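Local structure of cell division protein FtsX (Streptococcus pneumoniae, 6HE6) at residues S50-Y64 and N83-A95. The protein forms, with FtsE, the ABC transporter-like FtsEX complex of cell division, and its large extracellular loop interacts with the peptidoglycan hydrolase PcsB. Sequence-based numbering, arbitrary orientation.
Sequences STVKSVTFSSKEEQY and NPLYDAYIVEANA. With CAT (dodecane-trimethylamine), chain C.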
loop_
_atom_site.group_PDB
_atom_site.type_symbol
_atom_site.label_atom_id
_atom_site.label_comp_id
_atom_site.label_asym_id
_atom_site.label_seq_id
_atom_site.Cartn_x
_atom_site.Cartn_y
_atom_site.Cartn_z
ATOM N N SER A 50 8.537 10.289 11.956
ATOM C CA SER A 50 9.683 9.887 12.764
ATOM C C SER A 50 9.495 8.519 13.406
ATOM O O SER A 50 10.488 7.841 13.693
ATOM C CB SER A 50 9.958 10.934 13.852
ATOM O OG SER A 50 8.746 11.442 14.365
ATOM N N THR A 51 8.260 8.089 13.631
ATOM C CA THR A 51 8.017 6.811 14.285
ATOM C C THR A 51 7.860 5.631 13.323
ATOM O O THR A 51 7.556 4.527 13.786
ATOM C CB THR A 51 6.776 6.905 15.160
ATOM O OG1 THR A 51 5.692 7.387 14.370
ATOM C CG2 THR A 51 7.013 7.878 16.320
ATOM N N VAL A 52 8.074 5.805 12.004
ATOM C CA VAL A 52 7.997 4.681 11.069
ATOM C C VAL A 52 9.393 4.207 10.674
ATOM O O VAL A 52 10.298 5.011 10.415
ATOM C CB VAL A 52 7.171 5.031 9.818
ATOM C CG1 VAL A 52 5.848 5.641 10.206
ATOM C CG2 VAL A 52 7.932 5.970 8.946
ATOM N N LYS A 53 9.566 2.886 10.602
ATOM C CA LYS A 53 10.863 2.322 10.245
ATOM C C LYS A 53 10.965 1.922 8.777
ATOM O O LYS A 53 12.041 2.046 8.178
ATOM C CB LYS A 53 11.188 1.105 11.123
ATOM C CG LYS A 53 12.521 0.419 10.725
ATOM C CD LYS A 53 12.903 -0.787 11.587
ATOM C CE LYS A 53 14.352 -0.645 12.077
ATOM N NZ LYS A 53 14.700 -1.544 13.221
ATOM N N SER A 54 9.888 1.428 8.175
ATOM C CA SER A 54 9.933 1.034 6.774
ATOM C C SER A 54 8.530 1.115 6.183
ATOM O O SER A 54 7.532 0.956 6.891
ATOM C CB SER A 54 10.498 -0.382 6.621
ATOM O OG SER A 54 9.601 -1.326 7.179
ATOM N N VAL A 55 8.462 1.376 4.876
ATOM C CA VAL A 55 7.194 1.422 4.164
ATOM C C VAL A 55 7.397 0.728 2.822
ATOM O O VAL A 55 8.235 1.148 2.014
ATOM C CB VAL A 55 6.681 2.854 3.981
ATOM C CG1 VAL A 55 7.761 3.685 3.489
ATOM C CG2 VAL A 55 5.540 2.919 2.977
ATOM N N THR A 56 6.657 -0.347 2.605
ATOM C CA THR A 56 6.865 -1.264 1.494
ATOM C C THR A 56 5.589 -1.366 0.673
ATOM O O THR A 56 4.529 -1.688 1.217
ATOM C CB THR A 56 7.255 -2.645 2.033
ATOM O OG1 THR A 56 8.410 -2.518 2.878
ATOM C CG2 THR A 56 7.555 -3.585 0.903
ATOM N N PHE A 57 5.684 -1.087 -0.629
ATOM C CA PHE A 57 4.526 -1.212 -1.503
ATOM C C PHE A 57 4.053 -2.663 -1.614
ATOM O O PHE A 57 4.853 -3.579 -1.822
ATOM C CB PHE A 57 4.846 -0.680 -2.913
ATOM C CG PHE A 57 3.623 -0.513 -3.795
ATOM C CD1 PHE A 57 2.573 0.304 -3.403
ATOM C CD2 PHE A 57 3.525 -1.172 -5.011
ATOM C CE1 PHE A 57 1.449 0.458 -4.216
ATOM C CE2 PHE A 57 2.425 -1.017 -5.813
ATOM C CZ PHE A 57 1.379 -0.205 -5.416
ATOM N N SER A 58 2.730 -2.859 -1.528
ATOM C CA SER A 58 2.082 -4.157 -1.762
ATOM C C SER A 58 0.941 -3.939 -2.751
ATOM O O SER A 58 -0.124 -3.431 -2.386
ATOM C CB SER A 58 1.564 -4.780 -0.460
ATOM O OG SER A 58 0.639 -5.840 -0.697
ATOM N N SER A 59 1.154 -4.321 -4.001
ATOM C CA SER A 59 0.141 -4.084 -5.018
ATOM C C SER A 59 -1.106 -4.952 -4.806
ATOM O O SER A 59 -1.071 -6.021 -4.174
ATOM C CB SER A 59 0.698 -4.404 -6.390
ATOM O OG SER A 59 0.632 -5.800 -6.549
ATOM N N LYS A 60 -2.204 -4.519 -5.421
ATOM C CA LYS A 60 -3.427 -5.314 -5.377
ATOM C C LYS A 60 -3.242 -6.670 -6.063
ATOM O O LYS A 60 -3.785 -7.685 -5.606
ATOM C CB LYS A 60 -4.589 -4.538 -6.006
ATOM C CG LYS A 60 -4.393 -4.088 -7.455
ATOM C CD LYS A 60 -5.595 -3.223 -7.919
ATOM C CE LYS A 60 -5.145 -2.012 -8.739
ATOM N NZ LYS A 60 -4.521 -2.389 -10.055
ATOM N N GLU A 61 -2.492 -6.706 -7.166
ATOM C CA GLU A 61 -2.170 -7.976 -7.811
ATOM C C GLU A 61 -1.519 -8.929 -6.817
ATOM O O GLU A 61 -2.032 -10.020 -6.540
ATOM C CB GLU A 61 -1.243 -7.724 -9.004
ATOM C CG GLU A 61 -1.907 -6.931 -10.123
ATOM C CD GLU A 61 -2.103 -5.463 -9.804
ATOM O OE1 GLU A 61 -1.443 -4.959 -8.872
ATOM O OE2 GLU A 61 -2.929 -4.814 -10.486
ATOM N N GLU A 62 -0.402 -8.491 -6.233
ATOM C CA GLU A 62 0.329 -9.310 -5.280
ATOM C C GLU A 62 -0.577 -9.809 -4.152
ATOM O O GLU A 62 -0.506 -10.984 -3.773
ATOM C CB GLU A 62 1.498 -8.483 -4.747
ATOM C CG GLU A 62 2.286 -9.074 -3.622
ATOM C CD GLU A 62 3.169 -8.022 -2.976
ATOM O OE1 GLU A 62 3.514 -7.028 -3.660
ATOM O OE2 GLU A 62 3.494 -8.176 -1.780
ATOM N N GLN A 63 -1.460 -8.941 -3.621
ATOM C CA GLN A 63 -2.341 -9.354 -2.528
ATOM C C GLN A 63 -3.278 -10.467 -2.955
ATOM O O GLN A 63 -3.641 -11.315 -2.132
ATOM C CB GLN A 63 -3.174 -8.186 -1.985
ATOM C CG GLN A 63 -2.377 -7.105 -1.294
ATOM C CD GLN A 63 -3.240 -5.927 -0.843
ATOM O OE1 GLN A 63 -4.298 -6.108 -0.233
ATOM N NE2 GLN A 63 -2.789 -4.712 -1.162
ATOM N N TYR A 64 -3.679 -10.484 -4.229
ATOM C CA TYR A 64 -4.588 -11.532 -4.669
ATOM C C TYR A 64 -3.841 -12.846 -4.885
ATOM O O TYR A 64 -4.346 -13.910 -4.522
ATOM C CB TYR A 64 -5.338 -11.110 -5.937
ATOM C CG TYR A 64 -6.099 -12.254 -6.554
ATOM C CD1 TYR A 64 -7.250 -12.743 -5.947
ATOM C CD2 TYR A 64 -5.666 -12.865 -7.724
ATOM C CE1 TYR A 64 -7.955 -13.802 -6.487
ATOM C CE2 TYR A 64 -6.378 -13.944 -8.279
ATOM C CZ TYR A 64 -7.518 -14.395 -7.651
ATOM O OH TYR A 64 -8.234 -15.453 -8.168
ATOM N N ASN A 83 -9.434 -6.335 -10.771
ATOM C CA ASN A 83 -9.082 -6.620 -9.382
ATOM C C ASN A 83 -9.731 -5.565 -8.494
ATOM O O ASN A 83 -9.439 -4.374 -8.654
ATOM C CB ASN A 83 -7.547 -6.617 -9.204
ATOM C CG ASN A 83 -7.119 -7.171 -7.872
ATOM O OD1 ASN A 83 -7.834 -7.039 -6.876
ATOM N ND2 ASN A 83 -5.933 -7.770 -7.830
ATOM N N PRO A 84 -10.629 -5.935 -7.580
ATOM C CA PRO A 84 -11.285 -4.938 -6.720
ATOM C C PRO A 84 -10.499 -4.540 -5.481
ATOM O O PRO A 84 -10.969 -3.671 -4.736
ATOM C CB PRO A 84 -12.581 -5.650 -6.311
ATOM C CG PRO A 84 -12.206 -7.085 -6.279
ATOM C CD PRO A 84 -11.217 -7.274 -7.415
ATOM N N LEU A 85 -9.347 -5.155 -5.232
ATOM C CA LEU A 85 -8.560 -4.843 -4.046
ATOM C C LEU A 85 -7.820 -3.516 -4.227
ATOM O O LEU A 85 -7.756 -2.952 -5.320
ATOM C CB LEU A 85 -7.580 -5.974 -3.740
ATOM C CG LEU A 85 -8.179 -7.382 -3.611
ATOM C CD1 LEU A 85 -7.096 -8.433 -3.343
ATOM C CD2 LEU A 85 -9.257 -7.412 -2.513
ATOM N N TYR A 86 -7.255 -3.020 -3.132
ATOM C CA TYR A 86 -6.584 -1.725 -3.095
ATOM C C TYR A 86 -5.085 -1.932 -2.957
ATOM O O TYR A 86 -4.648 -2.710 -2.100
ATOM C CB TYR A 86 -7.086 -0.884 -1.920
ATOM C CG TYR A 86 -8.437 -0.249 -2.111
ATOM C CD1 TYR A 86 -9.554 -1.019 -2.422
ATOM C CD2 TYR A 86 -8.603 1.124 -1.966
ATOM C CE1 TYR A 86 -10.794 -0.440 -2.598
ATOM C CE2 TYR A 86 -9.840 1.710 -2.141
ATOM C CZ TYR A 86 -10.930 0.922 -2.456
ATOM O OH TYR A 86 -12.163 1.498 -2.631
ATOM N N ASP A 87 -4.297 -1.240 -3.792
ATOM C CA ASP A 87 -2.872 -1.065 -3.522
ATOM C C ASP A 87 -2.675 -0.555 -2.103
ATOM O O ASP A 87 -3.508 0.186 -1.566
ATOM C CB ASP A 87 -2.238 -0.069 -4.498
ATOM C CG ASP A 87 -2.152 -0.598 -5.916
ATOM O OD1 ASP A 87 -2.371 -1.814 -6.127
ATOM O OD2 ASP A 87 -1.845 0.212 -6.815
ATOM N N ALA A 88 -1.554 -0.927 -1.493
ATOM C CA ALA A 88 -1.358 -0.632 -0.086
ATOM C C ALA A 88 0.120 -0.427 0.196
ATOM O O ALA A 88 0.984 -0.938 -0.518
ATOM C CB ALA A 88 -1.917 -1.757 0.802
ATOM N N TYR A 89 0.405 0.329 1.258
ATOM C CA TYR A 89 1.739 0.363 1.839
ATOM C C TYR A 89 1.706 -0.387 3.165
ATOM O O TYR A 89 0.776 -0.220 3.964
ATOM C CB TYR A 89 2.236 1.809 2.051
ATOM C CG TYR A 89 2.727 2.455 0.768
ATOM C CD1 TYR A 89 3.886 2.008 0.139
ATOM C CD2 TYR A 89 2.024 3.494 0.181
ATOM C CE1 TYR A 89 4.339 2.599 -1.029
ATOM C CE2 TYR A 89 2.463 4.083 -0.994
ATOM C CZ TYR A 89 3.615 3.620 -1.594
ATOM O OH TYR A 89 4.045 4.177 -2.766
ATOM N N ILE A 90 2.711 -1.215 3.392
ATOM C CA ILE A 90 2.855 -1.948 4.643
ATOM C C ILE A 90 3.869 -1.170 5.466
ATOM O O ILE A 90 5.051 -1.112 5.114
ATOM C CB ILE A 90 3.292 -3.402 4.414
ATOM C CG1 ILE A 90 2.472 -4.082 3.318
ATOM C CG2 ILE A 90 3.222 -4.190 5.722
ATOM C CD1 ILE A 90 1.021 -4.392 3.687
ATOM N N VAL A 91 3.402 -0.522 6.527
ATOM C CA VAL A 91 4.222 0.380 7.329
ATOM C C VAL A 91 4.620 -0.339 8.607
ATOM O O VAL A 91 3.774 -0.958 9.267
ATOM C CB VAL A 91 3.471 1.684 7.649
ATOM C CG1 VAL A 91 4.331 2.632 8.494
ATOM C CG2 VAL A 91 2.986 2.389 6.347
ATOM N N GLU A 92 5.908 -0.262 8.952
ATOM C CA GLU A 92 6.437 -0.821 10.187
ATOM C C GLU A 92 6.724 0.316 11.160
ATOM O O GLU A 92 7.533 1.198 10.858
ATOM C CB GLU A 92 7.709 -1.621 9.907
ATOM C CG GLU A 92 8.422 -2.119 11.164
ATOM C CD GLU A 92 9.738 -2.796 10.838
ATOM O OE1 GLU A 92 10.259 -2.542 9.732
ATOM O OE2 GLU A 92 10.250 -3.572 11.674
ATOM N N ALA A 93 6.057 0.296 12.318
ATOM C CA ALA A 93 6.268 1.279 13.377
ATOM C C ALA A 93 7.552 0.975 14.147
ATOM O O ALA A 93 8.065 -0.138 14.113
ATOM C CB ALA A 93 5.089 1.297 14.353
ATOM N N ASN A 94 8.063 1.979 14.868
ATOM C CA ASN A 94 9.246 1.744 15.691
ATOM C C ASN A 94 8.904 0.982 16.968
ATOM O O ASN A 94 9.730 0.209 17.466
ATOM C CB ASN A 94 9.925 3.074 16.041
ATOM C CG ASN A 94 10.944 3.523 14.988
ATOM O OD1 ASN A 94 11.474 2.717 14.216
ATOM N ND2 ASN A 94 11.213 4.823 14.953
ATOM N N ALA A 95 7.707 1.186 17.514
ATOM C CA ALA A 95 7.264 0.515 18.724
ATOM C C ALA A 95 5.774 0.273 18.600
ATOM O O ALA A 95 5.098 0.978 17.838
ATOM C CB ALA A 95 7.562 1.349 19.982
HETATM C C1 CAT C . -9.296 -10.681 -10.555
HETATM C C2 CAT C . -9.573 -11.562 -9.326
HETATM C C3 CAT C . -10.050 -10.719 -8.132
HETATM C C4 CAT C . -10.911 -11.520 -7.140
HETATM C C5 CAT C . -11.247 -10.640 -5.924
HETATM C C6 CAT C . -12.346 -11.216 -5.013
HETATM C C7 CAT C . -13.478 -10.191 -4.900
HETATM C C8 CAT C . -14.289 -10.281 -3.602
HETATM C C9 CAT C . -14.709 -8.856 -3.225
HETATM C C10 CAT C . -15.865 -8.842 -2.227
HETATM C C11 CAT C . -15.623 -7.717 -1.215
HETATM C C12 CAT C . -16.865 -6.834 -1.091
HETATM C CA1 CAT C . -7.692 -9.980 -12.207
HETATM C CB1 CAT C . -6.981 -10.774 -10.085
HETATM C CC1 CAT C . -7.926 -12.265 -11.699
HETATM N NE1 CAT C . -7.980 -10.928 -11.131
HETATM O O HOH W 1 7.481 -2.320 5.601
#
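F57 turns the edge of its ring toward the face of Y89, a T-shaped pair with planes at 60°, where edge strand 52-58 runs antiparallel to 88-93 in the four-stranded sheet of the FtsX extracellular domain. CG of F57 stands anti to the backbone N (chi1 -168°), which carries CD1 over the tyrosine, 3.7 Å from Y89 CE1. V55 CG2 packs against Y89 CD1, and the tyrosine hydroxyl is hydrogen-bonded to D22. On the face opposite V55, F57 and Y89, one water joins S54 OG, T56 OG1 and the backbone O of I90. A classic beta bulge sets K53 and S54 against E92, whose extended chain brings OE1 to S54 OG, which donates at 2.9 Å to the anti lone pair of that oxygen. Beyond the strands, D87 OD1 takes the N-H of K60 at 2.8 Å, tying helix 60-70 to the chain leading into 88-93, while S59 OG caps E62 N. Q63 NE2 donates to S58 O from above the carbonyl plane, and A88 N reaches the same oxygen from the opposite face. At the ligand pocket, N83 ND2 bonds weakly to K60 O, and dodecane-trimethylamine lays C2 over one face of the Y64 ring, its methyl CB1 3.4 Å from Y64 CD2.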